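Local structure of glyoxalase family protein (Listeria monocytogenes, 2P7O) at residues S42-F47 against C55-D60. The protein catalyses the hydration of the antibiotic fosfomycin, using a manganese(II) ion, and thereby confers resistance to it. Numbering follows the deposited sequence.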
loop_
_atom_site.group_PDB
_atom_site.type_symbol
_atom_site.label_atom_id
_atom_site.label_comp_id
_atom_site.label_asym_id
_atom_site.label_seq_id
_atom_site.Cartn_x
_atom_site.Cartn_y
_atom_site.Cartn_z
ATOM N N SER A 42 5.037 9.475 19.161
ATOM C CA SER A 42 4.906 8.736 17.921
ATOM C C SER A 42 6.279 8.681 17.263
ATOM O O SER A 42 6.821 9.654 16.735
ATOM C CB SER A 42 3.808 9.320 17.052
ATOM O OG SER A 42 2.710 9.711 17.874
ATOM N N LYS A 43 6.868 7.496 17.433
ATOM C CA LYS A 43 8.156 7.271 16.812
ATOM C C LYS A 43 7.894 6.450 15.558
ATOM O O LYS A 43 6.761 6.016 15.316
ATOM C CB LYS A 43 9.237 6.664 17.696
ATOM C CG LYS A 43 10.489 7.559 17.717
ATOM C CD LYS A 43 10.630 8.272 16.367
ATOM C CE LYS A 43 11.717 7.621 15.532
ATOM N NZ LYS A 43 12.684 8.620 14.991
ATOM N N GLU A 44 8.994 6.275 14.842
ATOM C CA GLU A 44 8.911 5.703 13.516
ATOM C C GLU A 44 10.131 4.839 13.264
ATOM O O GLU A 44 11.230 5.085 13.760
ATOM C CB GLU A 44 8.902 6.835 12.467
ATOM C CG GLU A 44 10.250 7.489 12.217
ATOM C CD GLU A 44 10.280 8.515 11.100
ATOM O OE1 GLU A 44 11.267 8.526 10.320
ATOM O OE2 GLU A 44 9.377 9.374 10.955
ATOM N N LYS A 45 9.882 3.856 12.411
ATOM C CA LYS A 45 10.999 3.201 11.787
ATOM C C LYS A 45 10.828 3.147 10.253
ATOM O O LYS A 45 9.723 3.067 9.730
ATOM C CB LYS A 45 11.084 1.754 12.259
ATOM C CG LYS A 45 11.721 1.627 13.615
ATOM C CD LYS A 45 11.965 0.135 13.875
ATOM C CE LYS A 45 12.107 -0.118 15.358
ATOM N NZ LYS A 45 12.646 -1.478 15.560
ATOM N N PHE A 46 11.996 3.112 9.603
ATOM C CA PHE A 46 11.970 2.750 8.180
ATOM C C PHE A 46 12.637 1.379 7.980
ATOM O O PHE A 46 13.641 1.045 8.616
ATOM C CB PHE A 46 12.638 3.818 7.319
ATOM C CG PHE A 46 11.727 4.877 6.723
ATOM C CD1 PHE A 46 11.272 4.768 5.424
ATOM C CD2 PHE A 46 11.367 5.988 7.494
ATOM C CE1 PHE A 46 10.460 5.757 4.866
ATOM C CE2 PHE A 46 10.566 6.964 6.945
ATOM C CZ PHE A 46 10.089 6.836 5.629
ATOM N N PHE A 47 12.093 0.643 7.022
ATOM C CA PHE A 47 12.638 -0.640 6.594
ATOM C C PHE A 47 12.650 -0.658 5.058
ATOM O O PHE A 47 12.010 0.160 4.373
ATOM C CB PHE A 47 11.733 -1.806 7.002
ATOM C CG PHE A 47 11.581 -1.995 8.504
ATOM C CD1 PHE A 47 10.600 -1.317 9.185
ATOM C CD2 PHE A 47 12.441 -2.831 9.185
ATOM C CE1 PHE A 47 10.537 -1.445 10.550
ATOM C CE2 PHE A 47 12.375 -2.967 10.571
ATOM C CZ PHE A 47 11.428 -2.248 11.273
ATOM N N CYS A 55 7.723 2.750 5.879
ATOM C CA CYS A 55 7.786 3.376 7.206
ATOM C C CYS A 55 6.679 2.829 8.075
ATOM O O CYS A 55 5.504 2.694 7.612
ATOM C CB CYS A 55 7.552 4.907 6.995
ATOM S SG CYS A 55 7.264 5.802 8.524
ATOM N N ILE A 56 7.016 2.498 9.320
ATOM C CA ILE A 56 5.917 2.227 10.258
ATOM C C ILE A 56 5.964 3.253 11.388
ATOM O O ILE A 56 7.054 3.698 11.718
ATOM C CB ILE A 56 5.951 0.835 10.905
ATOM C CG1 ILE A 56 7.319 0.541 11.531
ATOM C CG2 ILE A 56 5.522 -0.228 9.901
ATOM C CD1 ILE A 56 7.376 -0.836 12.148
ATOM N N MET A 57 4.807 3.662 11.870
ATOM C CA MET A 57 4.598 4.810 12.756
ATOM C C MET A 57 3.572 4.427 13.825
ATOM O O MET A 57 2.571 3.804 13.493
ATOM C CB MET A 57 4.183 5.964 11.848
ATOM C CG MET A 57 3.277 7.102 12.262
ATOM S SD MET A 57 3.323 8.498 11.053
ATOM C CE MET A 57 5.021 9.017 11.417
ATOM N N GLU A 58 3.869 4.612 15.111
ATOM C CA GLU A 58 2.971 4.195 16.190
ATOM C C GLU A 58 1.790 5.158 16.195
ATOM O O GLU A 58 1.957 6.371 16.023
ATOM C CB GLU A 58 3.702 4.164 17.550
ATOM C CG GLU A 58 4.616 2.948 17.744
ATOM C CD GLU A 58 5.001 2.642 19.159
ATOM O OE1 GLU A 58 5.006 3.587 19.998
ATOM O OE2 GLU A 58 5.395 1.492 19.485
ATOM N N GLY A 59 0.595 4.602 16.368
ATOM C CA GLY A 59 -0.637 5.378 16.414
ATOM C C GLY A 59 -1.803 4.494 16.877
ATOM O O GLY A 59 -1.560 3.265 16.837
ATOM N N ASP A 60 -2.858 5.158 17.282
ATOM C CA ASP A 60 -4.144 4.958 17.873
ATOM C C ASP A 60 -4.282 3.673 18.699
ATOM O O ASP A 60 -3.949 3.691 19.874
ATOM C CB ASP A 60 -5.308 4.914 16.872
ATOM C CG ASP A 60 -4.804 4.584 15.480
ATOM O OD1 ASP A 60 -3.905 5.324 15.018
ATOM O OD2 ASP A 60 -5.318 3.603 14.903
#
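Lys45 and Ile56 form a hydrogen-bonded pair of this antiparallel hairpin, Lys45 N lying 2.9 Å from Ile56 O and Ile56 N 2.8 Å from Lys45 O. A third backbone bond, Glu58 N to Lys43 O at 3.2 Å, is nearly straight (165° at the hydrogen) and extends the pairing past the start of strand 44-49. Between these bonds, at the non-hydrogen-bonded pair Glu44-Met57, Glu44 CA makes a CA-H...O contact to Ile56 O.

Aromatic contacts occupy both faces of the sheet. Cys55 CB sits over one face of the Phe46 ring, 3.6 Å from its centroid and 16° off the normal, a CH-pi contact. With SG anti to the backbone N (chi1 168°), the sulfur meets the same ring obliquely, Cys55 SG being 3.8 Å from Phe46 CE2. On the face carrying Lys45 and Ile56, in the conformer described, Ile56 CD1 comes to the edge of the Phe47 ring, 3.6 Å from Phe47 CE1; helix 15-26 packs against both side chains.

The Glu44, Phe46, Cys55 and Met57 face also meets Glu126 and Leu124 of the second subunit. The Phe46 side chain is about 6 Å from a bound manganese ion and Glu44 is the likely proton acceptor, which is consistent with this face of the hairpin lining an active site at the dimer interface.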